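Local atomic coordinates of protein PUF4 (PDB entry 3BWT), a protein that binds single-stranded mRNA through the eight Pumilio repeats of its Pumilio homology domain, the part described here, and takes part in gene regulation. Residues 292-295 against 296-300. Residues are numbered along the deposited sequence; the frame is centred on the assembly and turned at random.
Sequences LDIS and HKQND
Asp293 and Lys297 form a salt bridge one turn apart near the C-terminal end of helix 284-298, in the eighth Pumilio repeat. It is a loose pairing: Lys297 NZ lies 3.5 Å from Asp293 OD2, a weak hydrogen bond. In Asp293, CG lies anti to the backbone N (chi1 176°), which brings the carboxylate back within reach of the extended lysine chain as that passes over Asp293 O. Shortening Asp293 to an alanine removes the carboxylate and is likely to leave the Lys297 ammonium without this counter-charge and its chain freer to swing into solvent.

The next pair along is apolar against amide: Ile294 and Gln298 run side by side, and the Ile294 CG2 methyl lies over the face of the Gln298 amide, 3.4 Å from CD. Both side chains rest on Ser259 of helix 256-279.

Beneath the side chains, the backbone carries the helix to its end. His296 N bonds to Leu292 O and Gln298 N to Ile294 O, while Lys297 N makes two weak bonds, to Asp293 O and Ile294 O. Asn299 N closes the last turn on Ser295 O at 2.8 Å. On the buried side, Ser295 OG bonds to Ala291 O, while its side chain touches Tyr303 and Leu306 of helix 300-310. Asn299 then leaves helical geometry and N-caps that next helix, its OD1 accepting from Leu302 N and its ND2 hydrogen-bonded to Glu260 OE1 of helix 256-279.

The chemistry is thus divided: a long ion pair that probably adds little to the helical bonds, and an asparagine whose bonds are consistent with holding the junction between helices 284-298 and 300-310.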
loop_
_atom_site.group_PDB
_atom_site.type_symbol
_atom_site.label_atom_id
_atom_site.label_comp_id
_atom_site.label_asym_id
_atom_site.label_seq_id
_atom_site.Cartn_x
_atom_site.Cartn_y
_atom_site.Cartn_z
ATOM N N LEU A 292 -20.417 -20.378 -7.110
ATOM C CA LEU A 292 -20.705 -21.773 -6.801
ATOM C C LEU A 292 -19.961 -22.238 -5.556
ATOM O O LEU A 292 -20.521 -22.942 -4.727
ATOM C CB LEU A 292 -20.330 -22.673 -7.984
ATOM C CG LEU A 292 -21.220 -22.574 -9.223
ATOM C CD1 LEU A 292 -20.452 -22.966 -10.484
ATOM C CD2 LEU A 292 -22.465 -23.418 -9.049
ATOM N N ASP A 293 -18.692 -21.858 -5.436
ATOM C CA ASP A 293 -17.864 -22.301 -4.326
ATOM C C ASP A 293 -18.416 -21.767 -3.015
ATOM O O ASP A 293 -18.648 -22.529 -2.075
ATOM C CB ASP A 293 -16.413 -21.857 -4.523
ATOM C CG ASP A 293 -15.516 -22.218 -3.338
ATOM O OD1 ASP A 293 -15.514 -23.394 -2.917
ATOM O OD2 ASP A 293 -14.805 -21.321 -2.832
ATOM N N ILE A 294 -18.639 -20.457 -2.957
ATOM C CA ILE A 294 -19.219 -19.837 -1.770
ATOM C C ILE A 294 -20.587 -20.435 -1.445
ATOM O O ILE A 294 -20.810 -20.904 -0.332
ATOM C CB ILE A 294 -19.347 -18.301 -1.913
ATOM C CG1 ILE A 294 -17.967 -17.657 -2.008
ATOM C CG2 ILE A 294 -20.121 -17.711 -0.735
ATOM C CD1 ILE A 294 -17.039 -18.046 -0.877
ATOM N N SER A 295 -21.492 -20.428 -2.421
ATOM C CA SER A 295 -22.860 -20.887 -2.193
ATOM C C SER A 295 -22.927 -22.338 -1.705
ATOM O O SER A 295 -23.757 -22.667 -0.852
ATOM C CB SER A 295 -23.731 -20.684 -3.435
ATOM O OG SER A 295 -23.328 -21.541 -4.487
ATOM N N HIS A 296 -22.055 -23.197 -2.232
ATOM C CA HIS A 296 -21.965 -24.576 -1.753
ATOM C C HIS A 296 -21.632 -24.647 -0.269
ATOM O O HIS A 296 -22.087 -25.542 0.441
ATOM C CB HIS A 296 -20.904 -25.358 -2.519
ATOM C CG HIS A 296 -20.652 -26.727 -1.967
ATOM N ND1 HIS A 296 -21.574 -27.749 -2.058
ATOM C CD2 HIS A 296 -19.581 -27.246 -1.320
ATOM C CE1 HIS A 296 -21.083 -28.837 -1.492
ATOM N NE2 HIS A 296 -19.875 -28.559 -1.036
ATOM N N LYS A 297 -20.817 -23.708 0.192
ATOM C CA LYS A 297 -20.389 -23.702 1.580
ATOM C C LYS A 297 -21.419 -23.051 2.502
ATOM O O LYS A 297 -21.645 -23.514 3.617
ATOM C CB LYS A 297 -19.045 -22.985 1.710
ATOM C CG LYS A 297 -17.905 -23.674 0.986
ATOM C CD LYS A 297 -16.695 -22.751 0.880
ATOM C CE LYS A 297 -15.451 -23.507 0.430
ATOM N NZ LYS A 297 -14.262 -22.608 0.325
ATOM N N GLN A 298 -22.048 -21.982 2.028
ATOM C CA GLN A 298 -22.862 -21.143 2.894
ATOM C C GLN A 298 -24.356 -21.375 2.773
ATOM O O GLN A 298 -25.099 -21.101 3.710
ATOM C CB GLN A 298 -22.573 -19.669 2.625
ATOM C CG GLN A 298 -21.169 -19.245 2.991
ATOM C CD GLN A 298 -20.882 -17.809 2.612
ATOM O OE1 GLN A 298 -21.802 -17.031 2.337
ATOM N NE2 GLN A 298 -19.600 -17.447 2.590
ATOM N N ASN A 299 -24.810 -21.856 1.621
ATOM C CA ASN A 299 -26.243 -21.897 1.380
ATOM C C ASN A 299 -26.684 -22.890 0.297
ATOM O O ASN A 299 -26.611 -22.610 -0.897
ATOM C CB ASN A 299 -26.738 -20.484 1.079
ATOM C CG ASN A 299 -28.236 -20.367 1.158
ATOM O OD1 ASN A 299 -28.965 -21.241 0.681
ATOM N ND2 ASN A 299 -28.712 -19.274 1.748
ATOM N N ASP A 300 -27.150 -24.052 0.734
ATOM C CA ASP A 300 -27.561 -25.124 -0.163
ATOM C C ASP A 300 -28.671 -24.703 -1.119
ATOM O O ASP A 300 -28.717 -25.149 -2.263
ATOM C CB ASP A 300 -28.006 -26.334 0.657
ATOM C CG ASP A 300 -26.988 -26.716 1.709
ATOM O OD1 ASP A 300 -25.861 -27.111 1.332
ATOM O OD2 ASP A 300 -27.309 -26.609 2.912
#